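Side-chain contact in major capsid protein (Paramecium bursaria Chlorella virus 1, PDB 5TIP), which self-assembles as trimers into the large icosahedral capsid of a chlorella virus and carries N-linked glycans: residues W263-P268 against L380-C385. Sequence-based numbering, arbitrary orientation.
Sequences WNFNNP and LTYKTC
Phe265 and Tyr382 meet across the space between two strands, 263-266 and 380-382, whose axes, taken over these short segments, diverge by 36° from parallel and come no nearer than 11.9 Å. No backbone hydrogen bond spans such a gap, so side chains alone join the segments. Phe265 and Leu380 reach in from opposite directions, whereas Tyr382 leaves its strand less directly and brings the far end of its ring across. In both aromatic residues CG stands anti to the carbonyl carbon, chi1 -57°, which carries each ring off its strand to meet the other. The two rings form an offset edge-to-face pair, with centroids 5.4 Å apart and planes at 77°. Tyr382 turns its edge toward the face of Phe265, and CE1 of Tyr382 lies 3.4 Å from CE1 of Phe265. Strand 257-266 belongs to one sheet and strand 376-387 to another; the two pack as layers of a beta sandwich in the C-terminal jelly roll, one of the two such domains that make up the double jelly-roll fold of this capsid family. The wholly hydrocarbon side chains of Phe265 and Leu380 suit the space between the layers, since they bring no polar group that would need a partner. CD1 of Leu380 meets the edge of the Phe265 ring, 3.6 Å from CZ. The other methyl, CD2, is 4.5 Å from NE1 of Trp263, a looser contact; this broad indole also meets the rings of Tyr351 and Phe333, so a large flat side chain suits the site. Leu312 and Leu413 touch both Phe265 and Leu380, extending the apolar layer. Tyrosine suits its position because the ring can pack against Phe265 while its buried hydroxyl is hydrogen-bonded to OE1 of Gln248 on the adjoining strand 247-251.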
loop_
_atom_site.group_PDB
_atom_site.type_symbol
_atom_site.label_atom_id
_atom_site.label_comp_id
_atom_site.label_asym_id
_atom_site.label_seq_id
_atom_site.Cartn_x
_atom_site.Cartn_y
_atom_site.Cartn_z
ATOM N N TRP A 263 12.293 15.635 12.382
ATOM C CA TRP A 263 12.031 16.588 13.449
ATOM C C TRP A 263 10.596 17.089 13.363
ATOM O O TRP A 263 9.921 16.940 12.342
ATOM C CB TRP A 263 13.032 17.753 13.420
ATOM C CG TRP A 263 12.921 18.677 12.241
ATOM C CD1 TRP A 263 12.271 19.875 12.200
ATOM C CD2 TRP A 263 13.490 18.484 10.939
ATOM N NE1 TRP A 263 12.397 20.440 10.953
ATOM C CE2 TRP A 263 13.141 19.606 10.162
ATOM C CE3 TRP A 263 14.256 17.471 10.356
ATOM C CZ2 TRP A 263 13.530 19.742 8.832
ATOM C CZ3 TRP A 263 14.642 17.609 9.036
ATOM C CH2 TRP A 263 14.278 18.735 8.289
ATOM N N ASN A 264 10.135 17.674 14.469
ATOM C CA ASN A 264 8.805 18.261 14.546
ATOM C C ASN A 264 8.818 19.391 15.566
ATOM O O ASN A 264 9.698 19.470 16.426
ATOM C CB ASN A 264 7.738 17.217 14.918
ATOM C CG ASN A 264 7.965 16.598 16.292
ATOM O OD1 ASN A 264 7.834 17.263 17.319
ATOM N ND2 ASN A 264 8.287 15.311 16.312
ATOM N N PHE A 265 7.820 20.269 15.460
ATOM C CA PHE A 265 7.582 21.332 16.431
ATOM C C PHE A 265 6.293 20.999 17.169
ATOM O O PHE A 265 5.209 21.017 16.576
ATOM C CB PHE A 265 7.494 22.695 15.748
ATOM C CG PHE A 265 8.708 23.046 14.939
ATOM C CD1 PHE A 265 9.783 23.696 15.521
ATOM C CD2 PHE A 265 8.776 22.726 13.594
ATOM C CE1 PHE A 265 10.901 24.017 14.777
ATOM C CE2 PHE A 265 9.890 23.045 12.847
ATOM C CZ PHE A 265 10.953 23.691 13.439
ATOM N N ASN A 266 6.411 20.693 18.457
ATOM C CA ASN A 266 5.302 20.182 19.249
ATOM C C ASN A 266 4.931 21.158 20.356
ATOM O O ASN A 266 5.805 21.760 20.987
ATOM C CB ASN A 266 5.658 18.822 19.859
ATOM C CG ASN A 266 4.772 18.459 21.031
ATOM O OD1 ASN A 266 5.215 18.467 22.180
ATOM N ND2 ASN A 266 3.514 18.141 20.751
ATOM N N ASN A 267 3.627 21.309 20.585
ATOM C CA ASN A 267 3.131 22.013 21.760
ATOM C C ASN A 267 3.113 21.016 22.912
ATOM O O ASN A 267 2.272 20.109 22.931
ATOM C CB ASN A 267 1.739 22.595 21.512
ATOM C CG ASN A 267 1.171 23.301 22.732
ATOM O OD1 ASN A 267 1.899 23.641 23.665
ATOM N ND2 ASN A 267 -0.138 23.523 22.729
ATOM N N PRO A 268 4.016 21.150 23.888
ATOM C CA PRO A 268 4.148 20.111 24.924
ATOM C C PRO A 268 2.883 19.872 25.731
ATOM O O PRO A 268 2.794 18.843 26.413
ATOM C CB PRO A 268 5.282 20.639 25.813
ATOM C CG PRO A 268 5.308 22.114 25.561
ATOM C CD PRO A 268 4.911 22.294 24.128
ATOM N N LEU A 380 16.874 27.272 10.853
ATOM C CA LEU A 380 15.425 27.306 10.731
ATOM C C LEU A 380 14.941 28.736 10.540
ATOM O O LEU A 380 15.571 29.690 11.002
ATOM C CB LEU A 380 14.750 26.703 11.968
ATOM C CG LEU A 380 15.061 25.243 12.294
ATOM C CD1 LEU A 380 14.391 24.843 13.595
ATOM C CD2 LEU A 380 14.610 24.340 11.159
ATOM N N THR A 381 13.816 28.869 9.843
ATOM C CA THR A 381 13.117 30.139 9.707
ATOM C C THR A 381 11.626 29.867 9.811
ATOM O O THR A 381 11.096 29.026 9.080
ATOM C CB THR A 381 13.443 30.830 8.377
ATOM O OG1 THR A 381 14.842 31.135 8.324
ATOM C CG2 THR A 381 12.645 32.120 8.234
ATOM N N TYR A 382 10.958 30.572 10.716
ATOM C CA TYR A 382 9.554 30.329 11.006
ATOM C C TYR A 382 8.666 31.293 10.232
ATOM O O TYR A 382 9.081 32.385 9.836
ATOM C CB TYR A 382 9.282 30.460 12.507
ATOM C CG TYR A 382 10.134 29.545 13.351
ATOM C CD1 TYR A 382 9.841 28.194 13.455
ATOM C CD2 TYR A 382 11.240 30.030 14.035
ATOM C CE1 TYR A 382 10.620 27.354 14.222
ATOM C CE2 TYR A 382 12.025 29.195 14.804
ATOM C CZ TYR A 382 11.711 27.858 14.893
ATOM O OH TYR A 382 12.487 27.017 15.656
ATOM N N LYS A 383 7.428 30.864 10.012
ATOM C CA LYS A 383 6.433 31.734 9.414
ATOM C C LYS A 383 6.019 32.819 10.401
ATOM O O LYS A 383 6.264 32.730 11.608
ATOM C CB LYS A 383 5.208 30.931 8.977
ATOM C CG LYS A 383 5.511 29.807 8.003
ATOM C CD LYS A 383 4.252 29.022 7.683
ATOM C CE LYS A 383 4.546 27.841 6.775
ATOM N NZ LYS A 383 3.322 27.028 6.531
ATOM N N THR A 384 5.381 33.858 9.873
ATOM C CA THR A 384 4.815 34.905 10.716
ATOM C C THR A 384 3.453 34.434 11.208
ATOM O O THR A 384 2.502 34.334 10.425
ATOM C CB THR A 384 4.699 36.216 9.945
ATOM O OG1 THR A 384 5.993 36.618 9.482
ATOM C CG2 THR A 384 4.131 37.306 10.838
ATOM N N CYS A 385 3.357 34.139 12.504
ATOM C CA CYS A 385 2.124 33.622 13.096
ATOM C C CYS A 385 1.146 34.779 13.311
ATOM O O CYS A 385 0.806 35.162 14.433
ATOM C CB CYS A 385 2.430 32.894 14.396
ATOM S SG CYS A 385 3.808 31.737 14.271
#